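Local coordinates for lytic Polysaccharide Monooxygenase (Phytophthora infestans, PDB 6Z5Y), which probably uses a bound copper ion to cleave pectin-type plant cell-wall polysaccharides oxidatively, a secreted activity tied to plant infection by oomycetes, at residues L145-L150 with Y164-P169; D55-M60 with E101-D106. One frame throughout, in Å; residues are numbered along the deposited sequence. Where two conformers were deposited one is given.

Contact 1 (L145-L150 with Y164-P169); sequences LRFYWL and YKNCIP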
loop_
_atom_site.group_PDB
_atom_site.type_symbol
_atom_site.label_atom_id
_atom_site.label_comp_id
_atom_site.label_asym_id
_atom_site.label_seq_id
_atom_site.Cartn_x
_atom_site.Cartn_y
_atom_site.Cartn_z
ATOM N N LEU A 145 7.943 8.037 4.083
ATOM C CA LEU A 145 6.842 7.603 3.201
ATOM C C LEU A 145 6.392 6.227 3.662
ATOM O O LEU A 145 7.204 5.354 3.921
ATOM C CB LEU A 145 7.311 7.569 1.757
ATOM C CG LEU A 145 6.234 7.132 0.750
ATOM C CD1 LEU A 145 6.507 7.731 -0.630
ATOM C CD2 LEU A 145 6.148 5.614 0.614
ATOM N N ARG A 146 5.084 6.065 3.813
ATOM C CA ARG A 146 4.526 4.747 4.113
ATOM C C ARG A 146 3.482 4.403 3.080
ATOM O O ARG A 146 2.574 5.197 2.799
ATOM C CB ARG A 146 3.962 4.677 5.523
ATOM C CG ARG A 146 5.053 4.733 6.586
ATOM C CD ARG A 146 4.490 4.619 7.988
ATOM N NE ARG A 146 5.526 4.603 9.024
ATOM C CZ ARG A 146 6.095 5.682 9.567
ATOM N NH1 ARG A 146 5.723 6.905 9.212
ATOM N NH2 ARG A 146 7.030 5.540 10.493
ATOM N N PHE A 147 3.620 3.213 2.524
ATOM C CA PHE A 147 2.659 2.633 1.562
ATOM C C PHE A 147 1.951 1.490 2.237
ATOM O O PHE A 147 2.609 0.650 2.891
ATOM C CB PHE A 147 3.424 2.141 0.340
ATOM C CG PHE A 147 2.606 1.406 -0.684
ATOM C CD1 PHE A 147 1.638 2.083 -1.398
ATOM C CD2 PHE A 147 2.746 0.044 -0.880
ATOM C CE1 PHE A 147 0.908 1.403 -2.376
ATOM C CE2 PHE A 147 2.011 -0.632 -1.834
ATOM C CZ PHE A 147 1.091 0.051 -2.581
ATOM N N TYR A 148 0.653 1.427 2.043
ATOM C CA TYR A 148 -0.190 0.323 2.524
ATOM C C TYR A 148 -1.069 -0.122 1.374
ATOM O O TYR A 148 -1.716 0.731 0.741
ATOM C CB TYR A 148 -1.066 0.778 3.672
ATOM C CG TYR A 148 -0.347 1.274 4.897
ATOM C CD1 TYR A 148 0.110 2.568 5.007
ATOM C CD2 TYR A 148 -0.140 0.419 5.980
ATOM C CE1 TYR A 148 0.779 2.987 6.169
ATOM C CE2 TYR A 148 0.512 0.816 7.131
ATOM C CZ TYR A 148 0.977 2.105 7.223
ATOM O OH TYR A 148 1.612 2.563 8.361
ATOM N N TRP A 149 -1.174 -1.417 1.208
ATOM C CA TRP A 149 -2.037 -1.987 0.161
ATOM C C TRP A 149 -2.664 -3.254 0.741
ATOM O O TRP A 149 -1.944 -4.155 1.198
ATOM C CB TRP A 149 -1.225 -2.298 -1.094
ATOM C CG TRP A 149 -1.938 -2.940 -2.240
ATOM C CD1 TRP A 149 -3.247 -2.823 -2.592
ATOM C CD2 TRP A 149 -1.310 -3.754 -3.240
ATOM N NE1 TRP A 149 -3.487 -3.548 -3.726
ATOM C CE2 TRP A 149 -2.307 -4.099 -4.171
ATOM C CE3 TRP A 149 0.002 -4.190 -3.449
ATOM C CZ2 TRP A 149 -2.023 -4.894 -5.291
ATOM C CZ3 TRP A 149 0.271 -4.980 -4.536
ATOM C CH2 TRP A 149 -0.718 -5.330 -5.447
ATOM N N LEU A 150 -3.986 -3.283 0.755
ATOM C CA LEU A 150 -4.732 -4.497 1.119
ATOM C C LEU A 150 -5.235 -5.122 -0.161
ATOM O O LEU A 150 -6.221 -4.657 -0.758
ATOM C CB LEU A 150 -5.877 -4.119 2.033
ATOM C CG LEU A 150 -6.620 -5.316 2.611
ATOM C CD1 LEU A 150 -5.776 -6.002 3.647
ATOM C CD2 LEU A 150 -7.976 -4.955 3.130
ATOM N N TYR A 164 0.496 -5.561 1.978
ATOM C CA TYR A 164 1.773 -5.043 1.479
ATOM C C TYR A 164 2.015 -3.727 2.210
ATOM O O TYR A 164 1.134 -2.859 2.263
ATOM C CB TYR A 164 1.724 -4.819 -0.031
ATOM C CG TYR A 164 1.486 -6.070 -0.824
ATOM C CD1 TYR A 164 0.206 -6.527 -1.022
ATOM C CD2 TYR A 164 2.540 -6.799 -1.358
ATOM C CE1 TYR A 164 -0.044 -7.682 -1.730
ATOM C CE2 TYR A 164 2.301 -7.988 -2.042
ATOM C CZ TYR A 164 0.999 -8.413 -2.243
ATOM O OH TYR A 164 0.763 -9.584 -2.926
ATOM N N LYS A 165 3.226 -3.575 2.737
ATOM C CA LYS A 165 3.641 -2.384 3.446
ATOM C C LYS A 165 5.051 -2.039 3.038
ATOM O O LYS A 165 5.925 -2.903 3.020
ATOM C CB LYS A 165 3.597 -2.609 4.957
ATOM C CG LYS A 165 2.207 -2.635 5.543
ATOM C CD LYS A 165 2.162 -3.069 6.984
ATOM C CE LYS A 165 2.200 -4.572 7.109
ATOM N NZ LYS A 165 2.417 -4.989 8.517
ATOM N N ASN A 166 5.264 -0.735 2.805
ATOM C CA ASN A 166 6.634 -0.217 2.643
ATOM C C ASN A 166 6.782 1.006 3.540
ATOM O O ASN A 166 5.832 1.779 3.728
ATOM C CB ASN A 166 6.909 0.235 1.208
ATOM C CG ASN A 166 6.655 -0.775 0.115
ATOM O OD1 ASN A 166 6.385 -0.351 -1.012
ATOM N ND2 ASN A 166 6.809 -2.065 0.368
ATOM N N CYS A 167 7.991 1.210 4.015
ATOM C CA CYS A 167 8.430 2.434 4.694
ATOM C C CYS A 167 9.668 2.881 3.923
ATOM O O CYS A 167 10.591 2.091 3.806
ATOM C CB CYS A 167 8.804 2.189 6.154
ATOM S SG CYS A 167 7.375 1.688 7.123
ATOM N N ILE A 168 9.651 4.134 3.456
ATOM C CA ILE A 168 10.747 4.664 2.625
ATOM C C ILE A 168 11.125 6.027 3.155
ATOM O O ILE A 168 10.363 6.985 3.015
ATOM C CB ILE A 168 10.345 4.747 1.146
ATOM C CG1 ILE A 168 9.867 3.376 0.638
ATOM C CG2 ILE A 168 11.525 5.250 0.347
ATOM C CD1 ILE A 168 9.403 3.357 -0.800
ATOM N N PRO A 169 12.296 6.149 3.808
ATOM C CA PRO A 169 12.694 7.439 4.323
ATOM C C PRO A 169 13.060 8.337 3.146
ATOM O O PRO A 169 13.768 7.890 2.222
ATOM C CB PRO A 169 13.922 7.129 5.188
ATOM C CG PRO A 169 14.491 5.832 4.588
ATOM C CD PRO A 169 13.273 5.064 4.104
#
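Trp149 and Tyr164 form an offset stack at one end of this antiparallel strand pair, with ring centroids 4.5 Å apart and planes inclined by 29°. The six-membered ring of the indole does the touching: Trp149 CE3 comes within 3.4 Å of Tyr164 CD1, and CZ3 sits over the centre of the phenol. Differing first torsions bring the rings together, since Trp149 CG is anti to its backbone N (chi1 177°) whereas Tyr164 CG is anti to its carbonyl carbon. Next along the same face, Asn166 lies beside Phe147 and points the same way, Asn166 OD1 being 3.7 Å from Phe147 CD2. Leu145 and Ile168 end the row, touching CB to CB at 4.2 Å. The opposite face carries Arg146 with Cys167, where Arg146 CG lies 3.9 Å from Cys167 SG, and Tyr148 with Lys165.

Six backbone hydrogen bonds in three reciprocal pairs set this register; Tyr164 N gives the straightest, to Trp149 O at 2.9 Å. Beyond the strands, Asn166 OD1 accepts from Ile4 N, Cys167 is disulfide-bonded to Cys70, and Lys165 NZ reaches Phe66 O and Glu68 O. The Tyr164 hydroxyl has hydrogen-bond partners in Gln162 OE1 and His1 N, and Tyr164 completes the copper site with His1 and His96. The hairpin of strands 143-155 and 158-170 thus presents Tyr164 at the metal, consistent with the axial tyrosine seen in many lytic polysaccharide monooxygenases, while stacking on Trp149 would restrict how its ring can turn.

Contact 2 (D55-M60 with E101-D106); sequences DVRSLM and EIWLDD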
loop_
_atom_site.group_PDB
_atom_site.type_symbol
_atom_site.label_atom_id
_atom_site.label_comp_id
_atom_site.label_asym_id
_atom_site.label_seq_id
_atom_site.Cartn_x
_atom_site.Cartn_y
_atom_site.Cartn_z
ATOM N N ASP A 55 -9.245 3.710 6.966
ATOM C CA ASP A 55 -8.232 3.649 5.897
ATOM C C ASP A 55 -7.337 2.442 6.178
ATOM O O ASP A 55 -7.475 1.764 7.225
ATOM C CB ASP A 55 -7.484 4.964 5.792
ATOM C CG ASP A 55 -6.952 5.474 7.128
ATOM O OD1 ASP A 55 -6.434 4.662 7.894
ATOM O OD2 ASP A 55 -7.006 6.694 7.384
ATOM N N VAL A 56 -6.488 2.114 5.230
ATOM C CA VAL A 56 -5.686 0.883 5.373
ATOM C C VAL A 56 -4.654 1.042 6.490
ATOM O O VAL A 56 -4.404 0.069 7.209
ATOM C CB VAL A 56 -5.075 0.462 4.031
ATOM C CG1 VAL A 56 -4.323 -0.846 4.178
ATOM C CG2 VAL A 56 -6.142 0.311 2.959
ATOM N N ARG A 57 -4.070 2.221 6.627
ATOM C CA ARG A 57 -3.086 2.415 7.691
ATOM C C ARG A 57 -3.723 2.140 9.047
ATOM O O ARG A 57 -3.086 1.490 9.906
ATOM C CB ARG A 57 -2.519 3.836 7.645
ATOM C CG ARG A 57 -1.495 4.065 8.737
ATOM C CD ARG A 57 -0.785 5.395 8.553
ATOM N NE ARG A 57 0.316 5.473 9.511
ATOM C CZ ARG A 57 1.201 6.470 9.532
ATOM N NH1 ARG A 57 1.043 7.496 8.723
ATOM N NH2 ARG A 57 2.263 6.416 10.315
ATOM N N SER A 58 -4.932 2.615 9.267
ATOM C CA SER A 58 -5.665 2.448 10.545
ATOM C C SER A 58 -5.984 0.968 10.766
ATOM O O SER A 58 -6.072 0.513 11.889
ATOM C CB SER A 58 -6.932 3.273 10.558
ATOM O OG SER A 58 -6.619 4.667 10.523
ATOM N N LEU A 59 -6.287 0.263 9.685
ATOM C CA LEU A 59 -6.582 -1.179 9.754
ATOM C C LEU A 59 -5.348 -1.971 10.182
ATOM O O LEU A 59 -5.452 -2.905 10.993
ATOM C CB LEU A 59 -7.098 -1.662 8.402
ATOM C CG LEU A 59 -7.371 -3.155 8.244
ATOM C CD1 LEU A 59 -8.511 -3.578 9.146
ATOM C CD2 LEU A 59 -7.663 -3.446 6.787
ATOM N N MET A 60 -4.214 -1.620 9.610
ATOM C CA MET A 60 -2.994 -2.442 9.790
ATOM C C MET A 60 -2.165 -2.027 11.014
ATOM O O MET A 60 -1.632 -2.923 11.693
ATOM C CB MET A 60 -2.121 -2.391 8.538
ATOM C CG MET A 60 -2.788 -3.001 7.328
ATOM S SD MET A 60 -1.598 -3.247 6.024
ATOM C CE MET A 60 -2.652 -3.929 4.750
ATOM N N GLU A 101 -2.819 3.237 -0.297
ATOM C CA GLU A 101 -2.624 4.619 0.112
ATOM C C GLU A 101 -1.157 4.869 0.392
ATOM O O GLU A 101 -0.387 3.959 0.693
ATOM C CB GLU A 101 -3.522 4.953 1.290
ATOM C CG GLU A 101 -3.234 4.105 2.499
ATOM C CD GLU A 101 -4.363 4.083 3.513
ATOM O OE1 GLU A 101 -5.503 3.728 3.127
ATOM O OE2 GLU A 101 -4.102 4.326 4.691
ATOM N N ILE A 102 -0.806 6.140 0.306
ATOM C CA ILE A 102 0.559 6.642 0.592
ATOM C C ILE A 102 0.432 7.755 1.612
ATOM O O ILE A 102 -0.387 8.693 1.429
ATOM C CB ILE A 102 1.251 7.140 -0.673
ATOM C CG1 ILE A 102 1.381 6.039 -1.712
ATOM C CG2 ILE A 102 2.628 7.718 -0.339
ATOM C CD1 ILE A 102 1.851 6.487 -3.079
ATOM N N TRP A 103 1.263 7.683 2.638
ATOM C CA TRP A 103 1.388 8.701 3.686
ATOM C C TRP A 103 2.795 9.259 3.687
ATOM O O TRP A 103 3.757 8.530 3.419
ATOM C CB TRP A 103 1.118 8.063 5.043
ATOM C CG TRP A 103 -0.266 7.552 5.255
ATOM C CD1 TRP A 103 -0.840 6.448 4.694
ATOM C CD2 TRP A 103 -1.231 8.101 6.136
ATOM N NE1 TRP A 103 -2.113 6.283 5.164
ATOM C CE2 TRP A 103 -2.381 7.286 6.056
ATOM C CE3 TRP A 103 -1.235 9.190 7.025
ATOM C CZ2 TRP A 103 -3.503 7.496 6.847
ATOM C CZ3 TRP A 103 -2.353 9.399 7.809
ATOM C CH2 TRP A 103 -3.470 8.564 7.699
ATOM N N LEU A 104 2.920 10.523 4.028
ATOM C CA LEU A 104 4.216 11.163 4.326
ATOM C C LEU A 104 4.130 11.596 5.778
ATOM O O LEU A 104 3.317 12.487 6.123
ATOM C CB LEU A 104 4.480 12.352 3.394
ATOM C CG LEU A 104 4.479 12.015 1.919
ATOM C CD1 LEU A 104 4.702 13.258 1.099
ATOM C CD2 LEU A 104 5.510 10.960 1.563
ATOM N N ASP A 105 4.832 10.906 6.649
ATOM C CA ASP A 105 4.565 10.986 8.095
ATOM C C ASP A 105 3.057 10.834 8.292
ATOM O O ASP A 105 2.475 9.840 7.802
ATOM C CB ASP A 105 5.250 12.200 8.727
ATOM C CG ASP A 105 6.766 12.160 8.544
ATOM O OD1 ASP A 105 7.309 11.056 8.635
ATOM O OD2 ASP A 105 7.355 13.252 8.380
ATOM N N ASP A 106 2.437 11.735 9.024
ATOM C CA ASP A 106 1.011 11.653 9.398
ATOM C C ASP A 106 0.080 12.366 8.397
ATOM O O ASP A 106 -1.066 12.552 8.736
ATOM C CB ASP A 106 0.810 12.147 10.821
ATOM C CG ASP A 106 1.411 13.507 11.109
ATOM O OD1 ASP A 106 1.847 14.178 10.140
ATOM O OD2 ASP A 106 1.465 13.894 12.299
#
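The indole of Trp103 has the aliphatic part of Arg57 on one face: CD lies over the five-membered ring, 3.6 Å from its centroid and 14° off the normal. Farther out, the guanidinium stands almost perpendicular to the indole and turns an edge to it, Arg57 NH1 coming to 3.3 Å from Trp103 CE3. The cation-pi contact with the six-membered ring is off-centre, CZ lying 26° off the normal. At the indole rim, Asp55 OD2 approaches CZ2 with its carboxylate turned steeply across the ring, and Glu101 OE2 takes a straight bond from Trp103 NE1 at 2.8 Å, with an angle of 169°.

That carboxylate also grips the start of helix 56-60. Val56 N donates to Glu101 OE1 at 2.8 Å, on the syn side but tilted out of the carboxylate plane, and Arg57 N to Glu101 OE2 at 2.9 Å from above that plane, the face opposite to the one NE1 uses. Glu101 CG sits between the backbone N and the carbonyl carbon, and the chain then runs extended to the helix. Asp55 is the N-cap: its OD1 accepts from Ser58 N at 2.9 Å.

Arg57, extended from CG to NE, crosses the indole, and its NH1 donates a hydrogen bond of 2.9 Å to Asp105 O, which lies near the guanidinium plane, the donor standing above the carbonyl plane. The carboxylates of Asp55 and Glu101 come close, OD1 to OE2 4.0 Å, and the peptide N-H groups at the helix N-terminus may partly offset their mutual repulsion. The helix start is held by Glu101, which takes two of its N-H groups, and by Arg57 over Trp103.

Overall arrangement
Contacts 1 and 2 adjoin in the five-stranded antiparallel sheet of this copper-binding monooxygenase domain, one piece of a longer secreted protein; their centres are about 8 Å apart. Strand 143-155 is shared ground: it pairs with 158-170 on one side and with 100-104 on the other, where Arg146 O lies 2.8 Å from Trp103 N and Tyr148 O 2.9 Å from Glu101 N, both probable hydrogen bonds. Helix 56-60 rests on the face bearing Arg146 and Tyr148, and Asp61 joins the contacts, hydrogen-bonded to Tyr148 OH and salt-bridged to Arg57 NE. Only contact 1 reaches the copper site, the Tyr164 side chain being about 3 Å from the metal at nearest atoms.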